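Local coordinates for protein glucose-6-phosphate isomerase (Chlamydia trachomatis D/UW-3/CX, PDB 6OTU) that catalyses the reversible isomerization of glucose-6-phosphate to fructose-6-phosphate, at residues A[289-292]-A[293-297]; A[273-276]-A[277-281]; A[387-390]-A[391-395]; A[321-325]-A[326-330]; A[143-146]-A[147-151]. All blocks are in the same frame, centred on the assembly; numbering follows the deposited sequence.

How the contacts relate
All five contacts are local ones, each within a single helix or at its end, and along the chain they come in the order contact 5, 2, 1, 4, 3. Contacts 2 and 1 lie on the consecutive helices 275-285 and 287-303, with centres about 11 Å apart, and touch each other through Thr273, Gly278, Phe290, Phe293 and Leu294. Contact 5, at the end of helix 122-148, leads into the parallel five-stranded sheet, about 16 Å from contact 2, centre to centre. Contacts 4 and 3 belong to helices 313-327 and 389-394 beside the mixed sheet, about 20 Å apart between centres. Both reach the second subunit, contact 4 through Arg325 alone; contacts 1, 2 and 5 do not.

Contact 1 (A[289-292]-A[293-297]); sequences AFIE and FLQGA
This is a local contact within helix 287-303, between side chains three and four residues apart, and much of it is buried. Phe290 meets both Phe293 and, one turn on, Leu294. Leu294 lays its CG over one face of the Phe290 ring, 4.1 Å from the ring centroid, in a CH-pi contact displaced toward the rim. Both methyls reach over the far rim on that same face, CD2 3.5 Å from Phe290 CZ and CD1 beside CE2. The ring can take this place because Phe290 turns CG away from its own N (chi1 175°). Phe290 CD1 also comes to the edge of the Phe293 ring, near its plane and 3.7 Å from Phe293 CD2, with the two planes inclined at 42°. The backbone beneath is a regular alpha-helix of i to i+4 bonds, among them Leu294 N to Phe290 O at 2.9 Å and Gln295 N to Ile291 O at 2.8 Å. Its amphipathic pattern suits the surroundings. Phe293 is buried against Met167 and Met171 of helix 162-172 and Leu473 of helix 466-487, where a large apolar ring fits, whereas Glu292 is exposed, its extended chain touching Pro466 at the start of helix 466-487. Gln295 lies between these extremes, its aliphatic CG passing 3.3 Å from Ile291 O, and it also rests on Arg467.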
# COMPACT_ATOMS: atom_id res chain seq x y z
N ALA A 289 16.36 13.71 -19.75
CA ALA A 289 15.48 13.65 -18.60
C ALA A 289 16.11 12.85 -17.46
O ALA A 289 15.96 13.21 -16.28
CB ALA A 289 14.13 13.05 -19.00
N PHE A 290 16.85 11.78 -17.79
CA PHE A 290 17.55 11.03 -16.75
C PHE A 290 18.64 11.87 -16.09
O PHE A 290 18.84 11.80 -14.87
CB PHE A 290 18.12 9.73 -17.31
CG PHE A 290 18.96 8.96 -16.33
CD1 PHE A 290 18.38 8.34 -15.23
CD2 PHE A 290 20.33 8.85 -16.50
CE1 PHE A 290 19.16 7.62 -14.32
CE2 PHE A 290 21.12 8.12 -15.59
CZ PHE A 290 20.53 7.52 -14.50
N ILE A 291 19.33 12.71 -16.86
CA ILE A 291 20.35 13.59 -16.28
C ILE A 291 19.70 14.61 -15.34
O ILE A 291 20.25 14.92 -14.26
CB ILE A 291 21.16 14.26 -17.40
CG1 ILE A 291 21.93 13.20 -18.20
CG2 ILE A 291 22.09 15.33 -16.83
CD1 ILE A 291 22.75 12.29 -17.34
N GLU A 292 18.55 15.16 -15.72
CA GLU A 292 17.85 16.09 -14.83
C GLU A 292 17.47 15.40 -13.53
O GLU A 292 17.59 16.00 -12.45
CB GLU A 292 16.61 16.65 -15.51
CG GLU A 292 16.90 17.48 -16.72
CD GLU A 292 15.64 18.00 -17.37
OE1 GLU A 292 15.75 18.68 -18.42
OE2 GLU A 292 14.54 17.73 -16.83
N PHE A 293 17.00 14.16 -13.63
CA PHE A 293 16.72 13.34 -12.45
C PHE A 293 17.97 13.18 -11.58
O PHE A 293 17.88 13.28 -10.35
CB PHE A 293 16.19 11.99 -12.94
CG PHE A 293 16.18 10.88 -11.91
CD1 PHE A 293 15.35 10.94 -10.81
CD2 PHE A 293 16.95 9.75 -12.11
CE1 PHE A 293 15.29 9.89 -9.88
CE2 PHE A 293 16.93 8.71 -11.20
CZ PHE A 293 16.09 8.77 -10.07
N LEU A 294 19.14 12.93 -12.20
CA LEU A 294 20.38 12.81 -11.44
C LEU A 294 20.76 14.14 -10.79
O LEU A 294 21.23 14.15 -9.64
CB LEU A 294 21.54 12.33 -12.34
CG LEU A 294 21.53 10.92 -12.94
CD1 LEU A 294 22.90 10.52 -13.55
CD2 LEU A 294 21.03 9.87 -11.94
N GLN A 295 20.60 15.26 -11.50
CA GLN A 295 20.94 16.55 -10.90
C GLN A 295 20.09 16.84 -9.67
O GLN A 295 20.59 17.38 -8.68
CB GLN A 295 20.81 17.66 -11.94
CG GLN A 295 21.86 17.57 -13.04
CD GLN A 295 21.61 18.52 -14.20
OE1 GLN A 295 20.47 18.70 -14.64
NE2 GLN A 295 22.68 19.14 -14.69
N GLY A 296 18.81 16.45 -9.70
CA GLY A 296 17.96 16.66 -8.53
C GLY A 296 18.42 15.87 -7.32
O GLY A 296 18.45 16.38 -6.20
N ALA A 297 18.80 14.61 -7.53
CA ALA A 297 19.35 13.81 -6.44
C ALA A 297 20.69 14.38 -5.95
O ALA A 297 20.89 14.56 -4.74
CB ALA A 297 19.50 12.37 -6.91

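Contact 2 (A[273-276]-A[277-281]); sequences TSMV and GGVVL
Met275 folds its thioether back over the first turn of helix 275-285, so that its terminal methyl overlaps Val279 one turn on, with CE 3.8 Å from Val279 CG2. Bends at chi2 and chi3 (-54° and -56°) return the methyl to the helix, and the two side chains cross at about a right angle. Methionine suits this place because its unbranched, flexible chain can curl between neighbours: Leu138 of helix 122-148 touches both Met275 and Val279, and so does Phe260 of strand 258-262. Val276 packs instead on Leu262 and on Pro164 of helix 162-172.

The polar work is done at the start of the helix. The hydroxyl of Ser274 donates to Ser271 O while its OG accepts from Val276 N at 3.3 Å, a pair of bonds that helps to fix its rotation. Ser274 O receives Gly278 N at 2.9 Å, in the carbonyl plane, and more weakly Gly277 N. The following bond, Val279 N to Met275 O, is long and weak at 3.3 Å. Between Val276 and Val280 a water takes the place of the direct helical bond: it donates to Val276 O at 2.7 Å and accepts from Val280 N at 2.9 Å. Glycine suits position 278 because, having no side chain, it lets its CA sit close to the previous turn and to Phe290 of the next helix. The serine N-cap is typical of a helix start, and this one lies near the sugar-phosphate pocket, the Val276 side chain being about 7 Å from bound glucose-6-phosphate.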
# COMPACT_ATOMS: atom_id res chain seq x y z
N THR A 273 19.03 5.65 -9.15
CA THR A 273 19.87 6.61 -9.88
C THR A 273 21.03 5.95 -10.63
O THR A 273 21.78 6.66 -11.31
CB THR A 273 20.45 7.67 -8.95
OG1 THR A 273 21.29 7.04 -7.97
CG2 THR A 273 19.36 8.48 -8.27
N SER A 274 21.22 4.64 -10.50
CA SER A 274 22.21 3.92 -11.27
C SER A 274 21.57 3.49 -12.59
O SER A 274 20.47 3.92 -12.94
CB SER A 274 22.76 2.73 -10.49
OG SER A 274 21.81 1.69 -10.38
N MET A 275 22.24 2.61 -13.34
CA MET A 275 21.64 2.10 -14.56
C MET A 275 20.40 1.24 -14.29
O MET A 275 19.66 0.95 -15.24
CB MET A 275 22.67 1.30 -15.35
CG MET A 275 23.89 2.13 -15.79
SD MET A 275 23.48 3.64 -16.71
CE MET A 275 22.51 2.94 -18.01
N VAL A 276 20.15 0.83 -13.04
CA VAL A 276 18.91 0.14 -12.69
C VAL A 276 17.70 0.98 -13.09
O VAL A 276 16.72 0.46 -13.65
CB VAL A 276 18.89 -0.19 -11.18
CG1 VAL A 276 17.51 -0.72 -10.76
CG2 VAL A 276 19.98 -1.19 -10.86
N GLY A 277 17.74 2.29 -12.79
CA GLY A 277 16.74 3.21 -13.28
C GLY A 277 17.10 3.87 -14.60
O GLY A 277 16.22 4.30 -15.35
N GLY A 278 18.40 3.96 -14.91
CA GLY A 278 18.83 4.75 -16.06
C GLY A 278 18.29 4.24 -17.38
O GLY A 278 17.90 5.03 -18.25
N VAL A 279 18.27 2.91 -17.56
CA VAL A 279 17.84 2.34 -18.84
C VAL A 279 16.35 2.61 -19.07
O VAL A 279 15.96 3.17 -20.10
CB VAL A 279 18.15 0.84 -18.90
CG1 VAL A 279 17.53 0.23 -20.13
CG2 VAL A 279 19.66 0.60 -18.88
N VAL A 280 15.50 2.21 -18.12
CA VAL A 280 14.06 2.35 -18.36
C VAL A 280 13.68 3.82 -18.43
O VAL A 280 12.91 4.23 -19.31
CB VAL A 280 13.25 1.59 -17.28
CG1 VAL A 280 13.53 2.13 -15.88
CG2 VAL A 280 11.76 1.65 -17.62
N LEU A 281 14.21 4.65 -17.53
CA LEU A 281 13.90 6.07 -17.56
C LEU A 281 14.43 6.71 -18.83
O LEU A 281 13.73 7.48 -19.50
CB LEU A 281 14.47 6.77 -16.33
CG LEU A 281 13.92 6.32 -14.97
CD1 LEU A 281 14.67 7.00 -13.83
CD2 LEU A 281 12.43 6.57 -14.85
O HOH W 1 16.35 0.11 -16.28

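Contact 3 (A[387-390]-A[391-395]); sequences SFFQ and SLHQG
The amide of Gln390 is gripped on both of its polar atoms. NE2 donates to Gln394 OE1 at 3.0 Å, a nearly straight bond (168°) that lies in the amide plane of Gln390 and meets a lone pair of the acceptor. NE2 also binds Gly358 O of the second subunit, and OE1 accepts from Gly496 N of that subunit. A bend at chi2 (60°) brings the Gln390 amide round toward Gln394 one turn on, where the two amide planes stand 63° apart. Glutamine suits both places because its amide donates and accepts at once: the NE2 of Gln394 is spent on Asn447 O and Arg449 O.

The backbone makes a short helical run, with His393 N bound to Phe389 O at 3.0 Å. Phe388 O serves two donors, Ser391 N at 2.9 Å and, weakly, Leu392 N. On the apolar side Leu392 sets CD2 3.5 Å from Phe389 CE1, while its CD1 comes to the edge of the Phe388 ring at 4.3 Å from CD1 of that residue. The run follows closely on His386, which is probably an active-site residue.

Helix 389-394 packs on several elements: Phe389 and Leu392 face strand 401-406 through Phe403 and Val401, His393 lies on helix 422-439 with NE2 bound to Gln433, and the Gln390 side turns to the second subunit.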
# COMPACT_ATOMS: atom_id res chain seq x y z
N SER A 387 -11.27 7.01 2.93
CA SER A 387 -11.08 5.63 3.37
C SER A 387 -10.45 5.58 4.75
O SER A 387 -11.15 5.80 5.75
CB SER A 387 -10.25 4.85 2.33
OG SER A 387 -8.90 5.26 2.33
N PHE A 388 -9.15 5.29 4.82
CA PHE A 388 -8.54 5.03 6.13
C PHE A 388 -8.28 6.30 6.93
O PHE A 388 -7.93 6.19 8.11
CB PHE A 388 -7.22 4.24 6.00
CG PHE A 388 -6.19 4.87 5.11
CD1 PHE A 388 -5.35 5.86 5.59
CD2 PHE A 388 -6.02 4.42 3.81
CE1 PHE A 388 -4.38 6.43 4.78
CE2 PHE A 388 -5.05 4.99 2.98
CZ PHE A 388 -4.23 6.00 3.47
N PHE A 389 -8.47 7.48 6.34
CA PHE A 389 -8.44 8.68 7.16
C PHE A 389 -9.50 8.66 8.25
O PHE A 389 -9.31 9.30 9.29
CB PHE A 389 -8.59 9.93 6.30
CG PHE A 389 -7.27 10.57 5.96
CD1 PHE A 389 -6.14 9.78 5.81
CD2 PHE A 389 -7.16 11.95 5.80
CE1 PHE A 389 -4.91 10.36 5.51
CE2 PHE A 389 -5.95 12.53 5.50
CZ PHE A 389 -4.82 11.74 5.35
N GLN A 390 -10.60 7.91 8.06
CA GLN A 390 -11.53 7.67 9.16
C GLN A 390 -10.78 7.28 10.44
O GLN A 390 -11.08 7.81 11.52
CB GLN A 390 -12.52 6.56 8.80
CG GLN A 390 -13.33 6.07 9.99
CD GLN A 390 -14.16 7.18 10.63
OE1 GLN A 390 -14.80 7.96 9.94
NE2 GLN A 390 -14.13 7.26 11.96
N SER A 391 -9.80 6.37 10.34
CA SER A 391 -9.09 5.90 11.53
C SER A 391 -8.08 6.93 12.05
O SER A 391 -7.85 7.03 13.26
CB SER A 391 -8.38 4.57 11.23
OG SER A 391 -7.89 4.02 12.43
N LEU A 392 -7.46 7.71 11.16
CA LEU A 392 -6.58 8.77 11.63
C LEU A 392 -7.35 9.80 12.46
O LEU A 392 -6.88 10.24 13.51
CB LEU A 392 -5.87 9.44 10.45
CG LEU A 392 -4.55 8.80 9.94
CD1 LEU A 392 -4.68 7.37 9.56
CD2 LEU A 392 -4.00 9.57 8.76
N HIS A 393 -8.58 10.14 12.03
CA HIS A 393 -9.38 11.16 12.71
C HIS A 393 -10.07 10.64 13.97
O HIS A 393 -10.29 11.42 14.90
CB HIS A 393 -10.45 11.74 11.75
CG HIS A 393 -9.91 12.74 10.77
ND1 HIS A 393 -9.34 13.93 11.15
CD2 HIS A 393 -9.85 12.71 9.41
CE1 HIS A 393 -8.93 14.59 10.08
NE2 HIS A 393 -9.23 13.87 9.01
N GLN A 394 -10.43 9.34 14.02
CA GLN A 394 -11.33 8.86 15.07
C GLN A 394 -11.01 7.46 15.57
O GLN A 394 -11.73 6.97 16.46
CB GLN A 394 -12.79 8.89 14.59
CG GLN A 394 -13.43 10.27 14.56
CD GLN A 394 -14.93 10.20 14.42
OE1 GLN A 394 -15.45 9.35 13.70
NE2 GLN A 394 -15.65 11.07 15.13
N GLY A 395 -9.99 6.79 15.05
CA GLY A 395 -9.56 5.52 15.60
C GLY A 395 -8.80 5.70 16.90
O GLY A 395 -8.58 6.80 17.40

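Contact 4 (A[321-325]-A[326-330]); sequences GVWNR and NLLGY
Trp323 O and Asn324 O each accept a bond that spans more than a normal helical turn. Leu328 N donates to Trp323 O at 2.9 Å, reaching five residues back in a wide, pi-type turn, and Tyr330 N donates to Asn324 O at 3.0 Å across six residues. Val322 O still holds Asn326 N at 2.9 Å in the ordinary alpha-helical way; the weaker, longer approach of Leu327 N to the same oxygen marks where the helix widens. Gly329 then leaves the helical range with a positive phi (87°), a conformation glycine adopts readily, and its CA lies 3.2 Å from Arg325 O.

Round this backbone the side chains pack by type. Leu328 sets CG over one face of the Trp323 indole, 4.2 Å from the centroid of the five-membered ring, and Leu327 meets the six-membered part, its CB 3.6 Å from Trp323 CE3. The broad indole thus serves two leucines. With CG trans to the main-chain N (chi1 172°), it is carried toward the residues four and five on. Tyr330 turns its ring back beside Asn324, CE2 approaching Asn324 OD1 at 3.8 Å, while Asn324 ND2 is hydrogen-bonded to Glu61 OE1. The aliphatic part of Arg325 passes Tyr330 O, while its guanidinium bonds to Ser373 O and Thr372 O and forms a salt bridge with Asp397 of the second subunit.

Helix 313-327 therefore ends between helix 18-26, where Leu23 touches Trp323 and Leu327, and the loop at Arg371, whose O binds Asn326 ND2, just before the chain enters strand 332-337 of the mixed sheet.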
# COMPACT_ATOMS: atom_id res chain seq x y z
N GLY A 321 11.01 12.10 12.74
CA GLY A 321 10.57 10.71 12.77
C GLY A 321 11.01 9.99 14.04
O GLY A 321 10.24 9.23 14.63
N VAL A 322 12.25 10.25 14.47
CA VAL A 322 12.77 9.66 15.71
C VAL A 322 11.96 10.15 16.91
O VAL A 322 11.66 9.38 17.82
CB VAL A 322 14.27 10.01 15.86
CG1 VAL A 322 14.75 9.81 17.29
CG2 VAL A 322 15.12 9.22 14.86
N TRP A 323 11.60 11.44 16.91
CA TRP A 323 10.70 11.98 17.93
C TRP A 323 9.39 11.21 17.97
O TRP A 323 8.97 10.73 19.03
CB TRP A 323 10.45 13.47 17.69
CG TRP A 323 9.41 14.12 18.56
CD1 TRP A 323 8.17 14.56 18.17
CD2 TRP A 323 9.53 14.47 19.96
NE1 TRP A 323 7.52 15.14 19.22
CE2 TRP A 323 8.32 15.09 20.34
CE3 TRP A 323 10.53 14.29 20.92
CZ2 TRP A 323 8.08 15.54 21.64
CZ3 TRP A 323 10.29 14.74 22.23
CH2 TRP A 323 9.08 15.36 22.57
N ASN A 324 8.75 11.05 16.82
CA ASN A 324 7.48 10.33 16.79
C ASN A 324 7.66 8.85 17.14
O ASN A 324 6.88 8.30 17.92
CB ASN A 324 6.84 10.47 15.40
CG ASN A 324 6.14 11.81 15.21
OD1 ASN A 324 5.64 12.41 16.16
ND2 ASN A 324 6.12 12.29 13.98
N ARG A 325 8.70 8.21 16.61
CA ARG A 325 8.82 6.76 16.76
C ARG A 325 9.28 6.37 18.16
O ARG A 325 8.60 5.62 18.86
CB ARG A 325 9.77 6.19 15.70
CG ARG A 325 10.15 4.72 15.88
CD ARG A 325 8.96 3.77 15.77
NE ARG A 325 9.40 2.46 15.30
CZ ARG A 325 8.97 1.28 15.74
NH1 ARG A 325 8.07 1.20 16.71
NH2 ARG A 325 9.47 0.17 15.21
N ASN A 326 10.44 6.88 18.58
CA ASN A 326 11.03 6.49 19.86
C ASN A 326 10.55 7.32 21.04
O ASN A 326 10.43 6.80 22.15
CB ASN A 326 12.57 6.58 19.79
CG ASN A 326 13.16 5.84 18.58
OD1 ASN A 326 13.62 6.47 17.61
ND2 ASN A 326 13.13 4.52 18.62
N LEU A 327 10.29 8.60 20.86
CA LEU A 327 9.96 9.39 22.04
C LEU A 327 8.47 9.40 22.34
O LEU A 327 8.09 9.28 23.50
CB LEU A 327 10.51 10.80 21.90
CG LEU A 327 11.99 10.55 22.17
CD1 LEU A 327 12.87 11.55 21.50
CD2 LEU A 327 12.24 10.51 23.68
N LEU A 328 7.62 9.51 21.32
CA LEU A 328 6.17 9.49 21.51
C LEU A 328 5.58 8.10 21.37
O LEU A 328 4.43 7.88 21.79
CB LEU A 328 5.48 10.43 20.51
CG LEU A 328 5.83 11.91 20.69
CD1 LEU A 328 4.86 12.73 19.87
CD2 LEU A 328 5.83 12.32 22.17
N GLY A 329 6.31 7.18 20.75
CA GLY A 329 5.94 5.79 20.69
C GLY A 329 5.04 5.37 19.56
O GLY A 329 4.43 4.30 19.65
N TYR A 330 4.93 6.14 18.49
CA TYR A 330 4.03 5.74 17.41
C TYR A 330 4.73 4.73 16.51
O TYR A 330 5.80 5.04 15.97
CB TYR A 330 3.56 6.96 16.62
CG TYR A 330 3.00 8.10 17.47
CD1 TYR A 330 2.10 7.85 18.50
CD2 TYR A 330 3.39 9.43 17.24
CE1 TYR A 330 1.59 8.90 19.29
CE2 TYR A 330 2.88 10.47 18.00
CZ TYR A 330 1.99 10.20 19.02
OH TYR A 330 1.50 11.23 19.78

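Contact 5 (A[143-146]-A[147-151]); sequences YIAR and AKFST
Ala147 and Ala145, with Phe149, shape the last turn of helix 122-148. Ala147 sets its methyl against the preceding turn, CB 3.3 Å from Ile144 O, and its N donates to that oxygen at 3.0 Å from well above the carbonyl plane. Ala145 O is gripped twice: Phe149 N comes nearly in line with the carbonyl at 3.0 Å, while Lys148 N approaches at 3.2 Å from above the plane. The small side chain of Ala145 is buried, and the Phe149 ring can draw close, CD2 lying 4.2 Å from Ala145 CB and 3.2 Å from Ala145 O at the ring edge. That position follows from a chi1 of -50°, which puts CG beside its own N and turns the ring back toward the helix; Lys148 CB lies over one face.

Phe149 is the first residue to leave helical angles, and the chain runs on into strand 151-155, with the ring also resting on Leu205 of strand 204-209. Lys179 NZ binds both Arg146 O and Phe149 O, and Arg146 NH1 is hydrogen-bonded to Phe283 O. A lysine cation at carbonyls near the end of a helix probably offsets the partial negative charge gathered there.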
# COMPACT_ATOMS: atom_id res chain seq x y z
N TYR A 143 20.03 6.56 -28.32
CA TYR A 143 19.87 7.11 -29.66
C TYR A 143 19.38 6.04 -30.64
O TYR A 143 18.52 6.31 -31.49
CB TYR A 143 21.21 7.72 -30.12
CG TYR A 143 21.22 8.44 -31.46
CD1 TYR A 143 21.14 7.73 -32.66
CD2 TYR A 143 21.37 9.82 -31.54
CE1 TYR A 143 21.16 8.37 -33.89
CE2 TYR A 143 21.40 10.48 -32.77
CZ TYR A 143 21.29 9.75 -33.94
OH TYR A 143 21.32 10.37 -35.17
N ILE A 144 19.89 4.82 -30.51
CA ILE A 144 19.48 3.73 -31.39
C ILE A 144 18.20 3.07 -30.88
O ILE A 144 17.26 2.85 -31.65
CB ILE A 144 20.63 2.71 -31.53
CG1 ILE A 144 21.85 3.36 -32.18
CG2 ILE A 144 20.17 1.47 -32.31
CD1 ILE A 144 23.17 2.80 -31.70
N ALA A 145 18.15 2.76 -29.58
CA ALA A 145 17.08 1.94 -29.04
C ALA A 145 15.73 2.65 -29.09
O ALA A 145 14.71 2.03 -29.39
CB ALA A 145 17.41 1.53 -27.61
N ARG A 146 15.71 3.95 -28.80
CA ARG A 146 14.46 4.69 -28.90
C ARG A 146 13.98 4.81 -30.34
O ARG A 146 12.81 5.14 -30.56
CB ARG A 146 14.63 6.07 -28.27
CG ARG A 146 15.21 6.00 -26.87
CD ARG A 146 14.62 7.01 -25.94
NE ARG A 146 14.47 8.32 -26.54
CZ ARG A 146 13.44 9.12 -26.30
NH1 ARG A 146 12.48 8.73 -25.48
NH2 ARG A 146 13.36 10.31 -26.88
N ALA A 147 14.84 4.54 -31.32
CA ALA A 147 14.44 4.55 -32.72
C ALA A 147 13.89 3.21 -33.17
O ALA A 147 13.07 3.16 -34.10
CB ALA A 147 15.62 4.95 -33.60
N LYS A 148 14.28 2.12 -32.51
CA LYS A 148 13.94 0.77 -32.95
C LYS A 148 12.79 0.14 -32.17
O LYS A 148 12.09 -0.71 -32.73
CB LYS A 148 15.16 -0.14 -32.86
CG LYS A 148 15.29 -1.08 -34.05
CD LYS A 148 16.52 -1.99 -33.94
CE LYS A 148 17.67 -1.42 -34.72
NZ LYS A 148 18.89 -2.28 -34.62
N PHE A 149 12.57 0.52 -30.91
CA PHE A 149 11.59 -0.13 -30.04
C PHE A 149 10.55 0.86 -29.52
O PHE A 149 10.88 2.00 -29.16
CB PHE A 149 12.26 -0.79 -28.84
CG PHE A 149 13.42 -1.68 -29.21
CD1 PHE A 149 13.20 -3.00 -29.57
CD2 PHE A 149 14.71 -1.21 -29.17
CE1 PHE A 149 14.27 -3.83 -29.90
CE2 PHE A 149 15.78 -2.03 -29.50
CZ PHE A 149 15.56 -3.34 -29.86
N SER A 150 9.30 0.41 -29.47
CA SER A 150 8.21 1.16 -28.87
C SER A 150 7.92 0.75 -27.43
O SER A 150 7.22 1.48 -26.73
CB SER A 150 6.95 0.97 -29.72
OG SER A 150 6.62 -0.41 -29.74
N THR A 151 8.47 -0.37 -26.98
CA THR A 151 8.04 -1.06 -25.77
C THR A 151 9.25 -1.54 -24.97
O THR A 151 10.14 -2.18 -25.53
CB THR A 151 7.16 -2.25 -26.15
OG1 THR A 151 6.06 -1.78 -26.93
CG2 THR A 151 6.66 -2.98 -24.92